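Long-range contact in phosphate-binding protein (Unidentified prokaryotic organism, PDB 3W9V), which binds inorganic phosphate, as a secreted member of the PstS family of periplasmic-type phosphate-binding proteins: residues Q136-A141 against D192-A197. The protein carries 1 engineered substitution. Residues are numbered along the deposited sequence; the frame is centred on the assembly and turned at random.
Sequences QVVYRA and DGVMAA. With PO4 (phosphate ion), chain C.
Val-138 and Val-194 face each other with the same first torsion: each has CG1 anti to its own backbone N, which brings the two CG1 methyls together at 3.8 Å as the side chains pass in opposite directions. The Val-138 methyl also meets Ala-197 CB, one helical turn further on, at 4.0 Å. The other branch of Val-194 reaches along the strand: its CG2 lies 3.5 Å from Arg-140 CD and 3.8 Å from Tyr-139 O, with the arginine methylenes crossing the valine at about a right angle. No hydrogen bond joins the two segments, so this is apolar packing of helix 190-199 on strand 136-140, the central strand of a three-stranded parallel sheet. The helix is the connection of a beta-alpha-beta crossover from strand 186-188 to strand 207-208, passing over strand 136-140 between them and nearly antiparallel to it (166°, axes 8.5 Å apart), in keeping with the alpha/beta lobes of the PBP superfamily. Thr-209 and Met-211 also pack on Val-194. At the strand's C-terminal end, Arg-140 bends at chi2 and chi3 and presents the edge of its guanidinium to the phosphate. NH2 donates to phosphate O1, close to the guanidinium plane, in a nearly straight bond of 2.8 Å (165°), while NH1 reaches phosphate O2 at 2.9 Å through a more bent one (131°). NH2 also makes a salt bridge to Glu-142 OE2. A leucine here lacks both N-H donors and the positive charge, and would probably leave the anion less firmly held and Glu-142 without its mate. Around the same ion, Thr-8, Ser-32, Ser-144 and Thr-146 contribute hydroxyls, and the backbone N atoms of Leu-9 and Gly-145 add further hydrogen bonds.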
# COMPACT_ATOMS: atom_id res chain seq x y z
N GLN A 136 13.00 13.99 -14.18
CA GLN A 136 13.01 12.62 -14.68
C GLN A 136 12.22 11.72 -13.74
O GLN A 136 12.57 11.57 -12.57
CB GLN A 136 14.44 12.11 -14.85
CG GLN A 136 14.54 10.74 -15.50
CD GLN A 136 15.97 10.30 -15.74
OE1 GLN A 136 16.85 10.51 -14.90
NE2 GLN A 136 16.22 9.68 -16.89
N VAL A 137 11.14 11.13 -14.24
CA VAL A 137 10.29 10.28 -13.42
C VAL A 137 10.86 8.87 -13.31
O VAL A 137 11.26 8.26 -14.30
CB VAL A 137 8.85 10.23 -14.00
CG1 VAL A 137 8.03 9.14 -13.33
CG2 VAL A 137 8.18 11.59 -13.84
N VAL A 138 10.91 8.36 -12.08
CA VAL A 138 11.24 6.96 -11.82
C VAL A 138 9.95 6.27 -11.39
O VAL A 138 9.19 6.82 -10.59
CB VAL A 138 12.30 6.82 -10.72
CG1 VAL A 138 12.74 5.36 -10.59
CG2 VAL A 138 13.50 7.71 -11.01
N TYR A 139 9.69 5.09 -11.92
CA TYR A 139 8.46 4.38 -11.60
C TYR A 139 8.74 2.88 -11.42
O TYR A 139 9.83 2.39 -11.76
CB TYR A 139 7.39 4.61 -12.69
CG TYR A 139 7.79 4.09 -14.05
CD1 TYR A 139 7.42 2.81 -14.45
CD2 TYR A 139 8.56 4.85 -14.92
CE1 TYR A 139 7.79 2.31 -15.68
CE2 TYR A 139 8.95 4.35 -16.16
CZ TYR A 139 8.56 3.07 -16.53
OH TYR A 139 8.92 2.54 -17.75
N ARG A 140 7.77 2.17 -10.88
CA ARG A 140 7.92 0.73 -10.66
C ARG A 140 7.67 -0.05 -11.95
O ARG A 140 6.62 0.10 -12.58
CB ARG A 140 6.98 0.25 -9.56
CG ARG A 140 7.38 0.74 -8.19
CD ARG A 140 8.54 -0.06 -7.59
NE ARG A 140 8.11 -1.41 -7.28
CZ ARG A 140 7.41 -1.75 -6.20
NH1 ARG A 140 7.09 -0.85 -5.27
NH2 ARG A 140 7.03 -3.01 -6.05
N ALA A 141 8.64 -0.87 -12.33
CA ALA A 141 8.56 -1.67 -13.54
C ALA A 141 7.47 -2.71 -13.45
O ALA A 141 6.81 -3.02 -14.44
CB ALA A 141 9.90 -2.34 -13.80
N ASP A 192 12.95 -0.67 -2.97
CA ASP A 192 14.39 -0.45 -2.86
C ASP A 192 15.07 -0.12 -4.20
O ASP A 192 15.94 0.75 -4.25
CB ASP A 192 15.09 -1.62 -2.14
CG ASP A 192 14.95 -2.94 -2.87
OD1 ASP A 192 14.13 -3.07 -3.79
OD2 ASP A 192 15.68 -3.89 -2.49
N GLY A 193 14.66 -0.78 -5.27
CA GLY A 193 15.23 -0.51 -6.58
C GLY A 193 14.91 0.89 -7.06
O GLY A 193 15.77 1.57 -7.63
N VAL A 194 13.68 1.34 -6.82
CA VAL A 194 13.32 2.70 -7.17
C VAL A 194 14.12 3.72 -6.36
O VAL A 194 14.63 4.69 -6.91
CB VAL A 194 11.81 2.94 -7.07
CG1 VAL A 194 11.49 4.42 -7.15
CG2 VAL A 194 11.09 2.19 -8.18
N MET A 195 14.26 3.50 -5.05
CA MET A 195 15.05 4.44 -4.25
C MET A 195 16.52 4.46 -4.66
O MET A 195 17.16 5.51 -4.64
CB MET A 195 14.91 4.16 -2.75
CG MET A 195 13.56 4.58 -2.17
SD MET A 195 13.07 6.29 -2.51
CE MET A 195 14.33 7.20 -1.63
N ALA A 196 17.06 3.30 -5.04
CA ALA A 196 18.45 3.25 -5.50
C ALA A 196 18.62 4.07 -6.78
O ALA A 196 19.62 4.78 -6.95
CB ALA A 196 18.89 1.80 -5.72
N ALA A 197 17.64 3.99 -7.68
CA ALA A 197 17.67 4.80 -8.89
C ALA A 197 17.53 6.28 -8.56
O ALA A 197 18.24 7.12 -9.13
CB ALA A 197 16.57 4.36 -9.85
P PO4 C . 4.51 -2.98 -3.57
O1 PO4 C . 5.90 -3.60 -3.59
O2 PO4 C . 4.51 -1.63 -4.27
O3 PO4 C . 3.50 -3.91 -4.23
O4 PO4 C . 4.15 -2.79 -2.11